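Local coordinates for protein CalsepRRP (Calystegia sepium, PDB 1JY5) that has the fold of the RNase T2 family, whose members generally cleave RNA, but carries an altered active-site motif, so ribonuclease activity of its own remains uncertain, at residues 12-17 and 131-136; 38-43 and 173-178; 59-64 and 114-119. All blocks are in the same frame, centred on the assembly; numbering follows the deposited sequence.

How the contacts relate
Contacts 1 and 2 lie in the middle of the fold, their centres about 5 Å apart, while contact 3 sits near the surface, its centre about 27 Å from that of contact 1 and 26 Å from that of contact 2. Strand 7-14 pairs antiparallel with both 40-48 and 174-182, so the first two contacts share one sheet and touch directly. Along the chain the order is 12-17, 38-43, 59-64, 114-119, 131-136, 173-178: contacts 1 and 2 interleave, and both segments of contact 3 fall between 38-43 and 131-136. Helix 116-129, which starts in contact 3, precedes helix 132-137 of contact 1, linking periphery and core.

Contact 1 of 3, residues 12-17 and 131-136; sequences LTWSGT and NISEIL
Leu-12 meets Ile-132 because Leu-12 CG and Ile-132 CG1 both stand beside their own backbone N, anti to the carbonyl carbon: chi1 is -55° at Leu-12 and -54° at Ile-132. A second turn in Ile-132, chi2 -55°, folds CD1 aside and leaves CG1 to do the touching. CG1 lies 3.4 Å from Leu-12 CD1, tighter than ordinary van der Waals contact, and the two side chains cross obliquely; the same Leu-12 CD1 is 4.1 Å from Ile-132 CB. Further along the strand the indole of Trp-14 reaches out, its CZ3 standing 4.5 Å from Ser-133 OG, a loose approach. The polar ends are engaged elsewhere: Trp-14 NE1 bonds to Pro-205 O, and Ser-133 OG accepts from Phe-40 N, tying the helix start to strand 40-48. Phe-40 also packs on Leu-12 and Ile-132 and meets the Trp-14 ring edge-to-face. Asn-131 caps the helix, its OD1 taking Glu-134 N at 2.8 Å from above the carbonyl plane. Helix 132-137, N-capped by this asparagine, thus packs its first turn against the end of strand 7-14, a helix-on-sheet interface in the alpha+beta core of the RNase T2 fold.

Contact 2 of 3, residues 38-43 and 173-178; sequences TGFTIK and DAVEQV
Phe-40 sets the far end of its ring against Val-178, CZ lying 3.3 Å from CG2 of Val-178 and CE2 3.5 Å from the same methyl. The two side chains cross at about a right angle, the methyl arriving obliquely to the ring. Val-175 comes instead at the ring edge, near its plane, its CG1 4.4 Å from Phe-40 CZ. Both valines belong to strand 174-182, separated from strand 40-48 by strand 7-14, which pairs antiparallel with each in the central sheet of the RNase T2 fold; the two flanking strands therefore run the same general way, and the axes of 40-43 and 174-178 pass 8.7 Å apart at closest approach and diverge by 54°, consistent with the twist of the sheet. Phe-40 spans that gap over the middle strand, and its backbone O accepts from Tyr-127 OH. At Glu-176 and Gln-177 the strand makes a classic beta bulge against strand 167-171. Gln-177 extends toward Lys-43, whose CG approaches the amide end while the chain bends at chi2, 59°, and carries the ammonium away. Lys-43 occupies the position of the histidine in the family's conserved first active-site motif, so the usual general acid-base pair is probably incomplete here.

Contact 3 of 3, residues 59-64 and 114-119; sequences EGAKYD and GNQYEY
Gln-116 reaches from the first turn of helix 116-129 to the loop 59-64, a side-chain-to-backbone bridge beside the Asn-115 N-cap. Its CB points toward the loop, and the chain runs on extended through CG, chi2 171°, to bring the amide up to the backbone between Lys-62 and Asp-64. CD lies 3.5 Å from Asp-64 N. Beyond it OE1 accepts the hydrogen bond from Asp-64 N at 2.7 Å, nearly straight at 166°, the donor tilted 17° from the carbonyl plane. The same oxygen sits 3.8 Å from Tyr-63 CD1, approaching that ring obliquely. On the other branch Gln-116 NE2 stands 2.9 Å from Lys-62 O. Ala-61 CB and Asp-64 CB lie near this nitrogen as apolar neighbours. Trp-102 of helix 97-106 packs on Gln-116, takes Ala-61 O on its NE1 and also touches Tyr-63, placing this helix against both partners, while the carboxylate of Asp-64 turns to Asn-66 N. A leucine here has no amide and would probably leave Asp-64 N without its acceptor and the loop less firmly tied to the helix. Next to this residue, Asn-115 OD1 takes Glu-118 N at 2.8 Å, nearly along the C=O axis.

Contact 1 of 3, residues 12-17 and 131-136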
loop_
_atom_site.group_PDB
_atom_site.type_symbol
_atom_site.label_atom_id
_atom_site.label_comp_id
_atom_site.label_asym_id
_atom_site.label_seq_id
_atom_site.Cartn_x
_atom_site.Cartn_y
_atom_site.Cartn_z
ATOM N N LEU A 12 2.340 -0.110 0.441
ATOM C CA LEU A 12 2.441 -0.558 -0.944
ATOM C C LEU A 12 2.796 -2.043 -0.983
ATOM O O LEU A 12 3.586 -2.524 -0.172
ATOM C CB LEU A 12 3.516 0.256 -1.670
ATOM C CG LEU A 12 3.334 1.781 -1.611
ATOM C CD1 LEU A 12 4.531 2.469 -2.251
ATOM C CD2 LEU A 12 2.041 2.174 -2.318
ATOM N N THR A 13 2.217 -2.761 -1.935
ATOM C CA THR A 13 2.457 -4.190 -2.065
ATOM C C THR A 13 3.324 -4.503 -3.277
ATOM O O THR A 13 3.097 -3.966 -4.361
ATOM C CB THR A 13 1.128 -4.949 -2.227
ATOM O OG1 THR A 13 0.267 -4.644 -1.123
ATOM C CG2 THR A 13 1.369 -6.447 -2.284
ATOM N N TRP A 14 4.320 -5.364 -3.096
ATOM C CA TRP A 14 5.170 -5.753 -4.216
ATOM C C TRP A 14 4.404 -6.878 -4.913
ATOM O O TRP A 14 4.283 -7.984 -4.385
ATOM C CB TRP A 14 6.535 -6.237 -3.721
ATOM C CG TRP A 14 7.459 -6.616 -4.851
ATOM C CD1 TRP A 14 7.758 -7.879 -5.281
ATOM C CD2 TRP A 14 8.159 -5.719 -5.725
ATOM N NE1 TRP A 14 8.604 -7.824 -6.369
ATOM C CE2 TRP A 14 8.863 -6.511 -6.663
ATOM C CE3 TRP A 14 8.259 -4.323 -5.809
ATOM C CZ2 TRP A 14 9.657 -5.953 -7.670
ATOM C CZ3 TRP A 14 9.048 -3.766 -6.811
ATOM C CH2 TRP A 14 9.738 -4.584 -7.732
ATOM N N SER A 15 3.881 -6.581 -6.099
ATOM C CA SER A 15 3.075 -7.541 -6.851
ATOM C C SER A 15 3.731 -8.902 -7.066
ATOM O O SER A 15 3.057 -9.936 -7.031
ATOM C CB SER A 15 2.675 -6.950 -8.209
ATOM O OG SER A 15 3.783 -6.868 -9.088
ATOM N N GLY A 16 5.040 -8.898 -7.286
ATOM C CA GLY A 16 5.759 -10.140 -7.519
ATOM C C GLY A 16 5.733 -11.096 -6.341
ATOM O O GLY A 16 5.695 -12.312 -6.516
ATOM N N THR A 17 5.739 -10.552 -5.132
ATOM C CA THR A 17 5.736 -11.384 -3.937
ATOM C C THR A 17 4.337 -11.904 -3.615
ATOM O O THR A 17 4.170 -12.893 -2.895
ATOM C CB THR A 17 6.282 -10.591 -2.741
ATOM O OG1 THR A 17 7.624 -10.187 -3.028
ATOM C CG2 THR A 17 6.268 -11.429 -1.474
ATOM N N ASN A 131 6.856 7.486 -6.661
ATOM C CA ASN A 131 6.984 6.189 -7.306
ATOM C C ASN A 131 8.136 5.419 -6.680
ATOM O O ASN A 131 9.297 5.607 -7.049
ATOM C CB ASN A 131 7.242 6.367 -8.798
ATOM C CG ASN A 131 7.127 5.065 -9.559
ATOM O OD1 ASN A 131 7.431 3.994 -9.031
ATOM N ND2 ASN A 131 6.700 5.151 -10.809
ATOM N N ILE A 132 7.813 4.553 -5.732
ATOM C CA ILE A 132 8.836 3.774 -5.059
ATOM C C ILE A 132 9.499 2.786 -6.010
ATOM O O ILE A 132 10.691 2.509 -5.890
ATOM C CB ILE A 132 8.242 3.025 -3.861
ATOM C CG1 ILE A 132 7.512 4.022 -2.951
ATOM C CG2 ILE A 132 9.342 2.312 -3.091
ATOM C CD1 ILE A 132 8.387 5.198 -2.495
ATOM N N SER A 133 8.731 2.261 -6.959
ATOM C CA SER A 133 9.269 1.310 -7.929
ATOM C C SER A 133 10.364 1.969 -8.767
ATOM O O SER A 133 11.369 1.338 -9.092
ATOM C CB SER A 133 8.152 0.793 -8.841
ATOM O OG SER A 133 7.168 0.098 -8.093
ATOM N N GLU A 134 10.162 3.241 -9.104
ATOM C CA GLU A 134 11.123 4.004 -9.898
ATOM C C GLU A 134 12.366 4.334 -9.078
ATOM O O GLU A 134 13.485 4.324 -9.592
ATOM C CB GLU A 134 10.484 5.305 -10.405
ATOM C CG GLU A 134 11.433 6.198 -11.206
ATOM C CD GLU A 134 10.805 7.521 -11.621
ATOM O OE1 GLU A 134 9.760 7.499 -12.305
ATOM O OE2 GLU A 134 11.360 8.586 -11.268
ATOM N N ILE A 135 12.169 4.635 -7.800
ATOM C CA ILE A 135 13.289 4.956 -6.927
ATOM C C ILE A 135 14.214 3.749 -6.793
ATOM O O ILE A 135 15.438 3.883 -6.840
ATOM C CB ILE A 135 12.806 5.382 -5.528
ATOM C CG1 ILE A 135 12.147 6.764 -5.610
ATOM C CG2 ILE A 135 13.978 5.398 -4.550
ATOM C CD1 ILE A 135 11.529 7.237 -4.307
ATOM N N LEU A 136 13.629 2.568 -6.631
ATOM C CA LEU A 136 14.431 1.359 -6.502
ATOM C C LEU A 136 15.131 1.012 -7.815
ATOM O O LEU A 136 16.319 0.697 -7.821
ATOM C CB LEU A 136 13.564 0.179 -6.049
ATOM C CG LEU A 136 13.010 0.237 -4.623
ATOM C CD1 LEU A 136 12.326 -1.084 -4.307
ATOM C CD2 LEU A 136 14.136 0.504 -3.625
#

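Contact 2 of 3, residues 38-43 and 173-178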
loop_
_atom_site.group_PDB
_atom_site.type_symbol
_atom_site.label_atom_id
_atom_site.label_comp_id
_atom_site.label_asym_id
_atom_site.label_seq_id
_atom_site.Cartn_x
_atom_site.Cartn_y
_atom_site.Cartn_z
ATOM N N THR A 38 5.989 -6.069 -13.106
ATOM C CA THR A 38 6.051 -6.284 -11.675
ATOM C C THR A 38 6.461 -4.986 -10.988
ATOM O O THR A 38 7.318 -4.257 -11.482
ATOM C CB THR A 38 7.059 -7.395 -11.351
ATOM O OG1 THR A 38 6.667 -8.596 -12.028
ATOM C CG2 THR A 38 7.110 -7.656 -9.852
ATOM N N GLY A 39 5.837 -4.689 -9.851
ATOM C CA GLY A 39 6.164 -3.469 -9.133
ATOM C C GLY A 39 5.238 -3.240 -7.957
ATOM O O GLY A 39 4.440 -4.111 -7.611
ATOM N N PHE A 40 5.335 -2.069 -7.335
ATOM C CA PHE A 40 4.480 -1.765 -6.190
ATOM C C PHE A 40 3.101 -1.268 -6.585
ATOM O O PHE A 40 2.968 -0.453 -7.494
ATOM C CB PHE A 40 5.117 -0.691 -5.292
ATOM C CG PHE A 40 6.250 -1.188 -4.450
ATOM C CD1 PHE A 40 7.567 -0.873 -4.775
ATOM C CD2 PHE A 40 6.002 -1.975 -3.331
ATOM C CE1 PHE A 40 8.624 -1.335 -3.995
ATOM C CE2 PHE A 40 7.052 -2.443 -2.543
ATOM C CZ PHE A 40 8.367 -2.121 -2.877
ATOM N N THR A 41 2.076 -1.777 -5.907
ATOM C CA THR A 41 0.708 -1.322 -6.121
ATOM C C THR A 41 0.192 -0.945 -4.737
ATOM O O THR A 41 0.804 -1.281 -3.720
ATOM C CB THR A 41 -0.235 -2.404 -6.740
ATOM O OG1 THR A 41 -0.244 -3.573 -5.913
ATOM C CG2 THR A 41 0.205 -2.758 -8.152
ATOM N N ILE A 42 -0.933 -0.248 -4.692
ATOM C CA ILE A 42 -1.481 0.189 -3.415
ATOM C C ILE A 42 -2.124 -0.904 -2.574
ATOM O O ILE A 42 -2.979 -1.655 -3.043
ATOM C CB ILE A 42 -2.533 1.310 -3.613
ATOM C CG1 ILE A 42 -1.899 2.488 -4.368
ATOM C CG2 ILE A 42 -3.038 1.789 -2.252
ATOM C CD1 ILE A 42 -2.903 3.528 -4.841
ATOM N N LYS A 43 -1.680 -1.000 -1.330
ATOM C CA LYS A 43 -2.273 -1.932 -0.390
ATOM C C LYS A 43 -3.357 -1.079 0.278
ATOM O O LYS A 43 -4.533 -1.462 0.334
ATOM C CB LYS A 43 -1.244 -2.393 0.640
ATOM C CG LYS A 43 -1.831 -3.187 1.787
ATOM C CD LYS A 43 -2.541 -4.434 1.302
ATOM C CE LYS A 43 -3.157 -5.157 2.479
ATOM N NZ LYS A 43 -3.902 -6.373 2.070
ATOM N N ASP A 173 11.330 -14.242 2.494
ATOM C CA ASP A 173 12.611 -13.687 2.080
ATOM C C ASP A 173 12.445 -12.620 0.998
ATOM O O ASP A 173 13.406 -11.954 0.616
ATOM C CB ASP A 173 13.517 -14.792 1.549
ATOM C CG ASP A 173 14.869 -14.273 1.138
ATOM O OD1 ASP A 173 15.603 -13.794 2.029
ATOM O OD2 ASP A 173 15.195 -14.330 -0.068
ATOM N N ALA A 174 11.224 -12.470 0.504
ATOM C CA ALA A 174 10.928 -11.492 -0.536
ATOM C C ALA A 174 10.215 -10.268 0.036
ATOM O O ALA A 174 9.376 -10.393 0.928
ATOM C CB ALA A 174 10.060 -12.134 -1.604
ATOM N N VAL A 175 10.546 -9.092 -0.485
ATOM C CA VAL A 175 9.909 -7.862 -0.036
ATOM C C VAL A 175 8.431 -7.914 -0.419
ATOM O O VAL A 175 8.085 -8.050 -1.595
ATOM C CB VAL A 175 10.559 -6.625 -0.689
ATOM C CG1 VAL A 175 9.810 -5.358 -0.278
ATOM C CG2 VAL A 175 12.018 -6.533 -0.264
ATOM N N GLU A 176 7.562 -7.823 0.582
ATOM C CA GLU A 176 6.130 -7.873 0.337
ATOM C C GLU A 176 5.446 -6.521 0.466
ATOM O O GLU A 176 4.575 -6.184 -0.334
ATOM C CB GLU A 176 5.458 -8.867 1.290
ATOM C CG GLU A 176 3.943 -8.877 1.177
ATOM C CD GLU A 176 3.292 -10.018 1.939
ATOM O OE1 GLU A 176 3.633 -10.218 3.128
ATOM O OE2 GLU A 176 2.433 -10.707 1.346
ATOM N N GLN A 177 5.852 -5.735 1.455
ATOM C CA GLN A 177 5.223 -4.441 1.668
ATOM C C GLN A 177 6.186 -3.338 2.096
ATOM O O GLN A 177 7.116 -3.568 2.870
ATOM C CB GLN A 177 4.107 -4.605 2.713
ATOM C CG GLN A 177 3.352 -3.336 3.095
ATOM C CD GLN A 177 2.175 -3.624 4.019
ATOM O OE1 GLN A 177 1.171 -4.208 3.604
ATOM N NE2 GLN A 177 2.300 -3.227 5.278
ATOM N N VAL A 178 5.970 -2.142 1.558
ATOM C CA VAL A 178 6.773 -0.981 1.923
ATOM C C VAL A 178 5.803 0.069 2.456
ATOM O O VAL A 178 4.767 0.329 1.843
ATOM C CB VAL A 178 7.561 -0.409 0.717
ATOM C CG1 VAL A 178 8.144 0.958 1.070
ATOM C CG2 VAL A 178 8.704 -1.361 0.347
#

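Contact 3 of 3, residues 59-64 and 114-119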
loop_
_atom_site.group_PDB
_atom_site.type_symbol
_atom_site.label_atom_id
_atom_site.label_comp_id
_atom_site.label_asym_id
_atom_site.label_seq_id
_atom_site.Cartn_x
_atom_site.Cartn_y
_atom_site.Cartn_z
ATOM N N GLU A 59 -17.216 5.586 11.507
ATOM C CA GLU A 59 -18.481 6.048 10.962
ATOM C C GLU A 59 -18.196 6.664 9.603
ATOM O O GLU A 59 -17.093 7.146 9.351
ATOM C CB GLU A 59 -19.099 7.102 11.884
ATOM C CG GLU A 59 -19.555 6.547 13.218
ATOM C CD GLU A 59 -20.615 5.484 13.052
ATOM O OE1 GLU A 59 -21.671 5.794 12.460
ATOM O OE2 GLU A 59 -20.397 4.340 13.504
ATOM N N GLY A 60 -19.189 6.652 8.727
ATOM C CA GLY A 60 -18.996 7.218 7.408
ATOM C C GLY A 60 -19.928 6.545 6.436
ATOM O O GLY A 60 -20.497 5.500 6.745
ATOM N N ALA A 61 -20.095 7.142 5.264
ATOM C CA ALA A 61 -20.975 6.576 4.256
ATOM C C ALA A 61 -20.473 5.197 3.855
ATOM O O ALA A 61 -19.270 4.935 3.868
ATOM C CB ALA A 61 -21.028 7.499 3.029
ATOM N N LYS A 62 -21.393 4.309 3.503
ATOM C CA LYS A 62 -21.010 2.967 3.089
ATOM C C LYS A 62 -20.299 3.042 1.738
ATOM O O LYS A 62 -20.457 4.013 0.995
ATOM C CB LYS A 62 -22.253 2.074 2.984
ATOM C CG LYS A 62 -23.291 2.591 2.008
ATOM C CD LYS A 62 -24.666 1.974 2.242
ATOM C CE LYS A 62 -25.691 2.532 1.253
ATOM N NZ LYS A 62 -25.717 4.028 1.233
ATOM N N TYR A 63 -19.513 2.017 1.427
ATOM C CA TYR A 63 -18.790 1.973 0.161
ATOM C C TYR A 63 -19.758 2.165 -0.998
ATOM O O TYR A 63 -20.754 1.451 -1.096
ATOM C CB TYR A 63 -18.092 0.628 -0.012
ATOM C CG TYR A 63 -17.360 0.527 -1.326
ATOM C CD1 TYR A 63 -16.281 1.369 -1.601
ATOM C CD2 TYR A 63 -17.748 -0.399 -2.304
ATOM C CE1 TYR A 63 -15.602 1.298 -2.809
ATOM C CE2 TYR A 63 -17.073 -0.482 -3.527
ATOM C CZ TYR A 63 -15.998 0.371 -3.768
ATOM O OH TYR A 63 -15.303 0.299 -4.953
ATOM N N ASP A 64 -19.465 3.114 -1.879
ATOM C CA ASP A 64 -20.332 3.377 -3.028
ATOM C C ASP A 64 -19.496 3.509 -4.298
ATOM O O ASP A 64 -18.954 4.578 -4.587
ATOM C CB ASP A 64 -21.145 4.655 -2.787
ATOM C CG ASP A 64 -22.015 5.037 -3.976
ATOM O OD1 ASP A 64 -22.602 6.135 -3.941
ATOM O OD2 ASP A 64 -22.118 4.244 -4.936
ATOM N N GLY A 114 -12.753 14.085 3.445
ATOM C CA GLY A 114 -14.180 14.062 3.727
ATOM C C GLY A 114 -15.109 13.034 3.127
ATOM O O GLY A 114 -16.238 12.882 3.600
ATOM N N ASN A 115 -14.666 12.329 2.095
ATOM C CA ASN A 115 -15.517 11.323 1.469
ATOM C C ASN A 115 -14.666 10.291 0.742
ATOM O O ASN A 115 -13.450 10.436 0.658
ATOM C CB ASN A 115 -16.509 11.988 0.502
ATOM C CG ASN A 115 -15.820 12.773 -0.600
ATOM O OD1 ASN A 115 -14.902 12.273 -1.248
ATOM N ND2 ASN A 115 -16.274 14.006 -0.829
ATOM N N GLN A 116 -15.317 9.247 0.246
ATOM C CA GLN A 116 -14.662 8.152 -0.466
ATOM C C GLN A 116 -13.809 8.567 -1.635
ATOM O O GLN A 116 -12.706 8.052 -1.819
ATOM C CB GLN A 116 -15.700 7.192 -1.006
ATOM C CG GLN A 116 -16.530 6.562 0.031
ATOM C CD GLN A 116 -17.668 5.799 -0.580
ATOM O OE1 GLN A 116 -17.467 4.941 -1.440
ATOM N NE2 GLN A 116 -18.877 6.105 -0.141
ATOM N N TYR A 117 -14.343 9.465 -2.457
ATOM C CA TYR A 117 -13.610 9.920 -3.622
ATOM C C TYR A 117 -12.319 10.586 -3.198
ATOM O O TYR A 117 -11.263 10.334 -3.781
ATOM C CB TYR A 117 -14.418 10.914 -4.451
ATOM C CG TYR A 117 -13.652 11.361 -5.672
ATOM C CD1 TYR A 117 -13.642 10.583 -6.833
ATOM C CD2 TYR A 117 -12.845 12.504 -5.636
ATOM C CE1 TYR A 117 -12.843 10.927 -7.925
ATOM C CE2 TYR A 117 -12.039 12.854 -6.726
ATOM C CZ TYR A 117 -12.043 12.056 -7.866
ATOM O OH TYR A 117 -11.236 12.364 -8.943
ATOM N N GLU A 118 -12.399 11.452 -2.193
ATOM C CA GLU A 118 -11.200 12.139 -1.730
ATOM C C GLU A 118 -10.227 11.125 -1.147
ATOM O O GLU A 118 -9.016 11.236 -1.341
ATOM C CB GLU A 118 -11.558 13.217 -0.697
ATOM C CG GLU A 118 -12.568 14.231 -1.241
ATOM C CD GLU A 118 -12.754 15.459 -0.363
ATOM O OE1 GLU A 118 -12.369 15.425 0.820
ATOM O OE2 GLU A 118 -13.305 16.459 -0.865
ATOM N N TYR A 119 -10.751 10.124 -0.447
ATOM C CA TYR A 119 -9.875 9.110 0.132
ATOM C C TYR A 119 -9.084 8.362 -0.950
ATOM O O TYR A 119 -7.851 8.331 -0.915
ATOM C CB TYR A 119 -10.681 8.104 0.960
ATOM C CG TYR A 119 -9.855 6.914 1.417
ATOM C CD1 TYR A 119 -8.900 7.044 2.431
ATOM C CD2 TYR A 119 -10.011 5.668 0.813
ATOM C CE1 TYR A 119 -8.119 5.955 2.829
ATOM C CE2 TYR A 119 -9.238 4.577 1.197
ATOM C CZ TYR A 119 -8.295 4.728 2.205
ATOM O OH TYR A 119 -7.530 3.653 2.581
#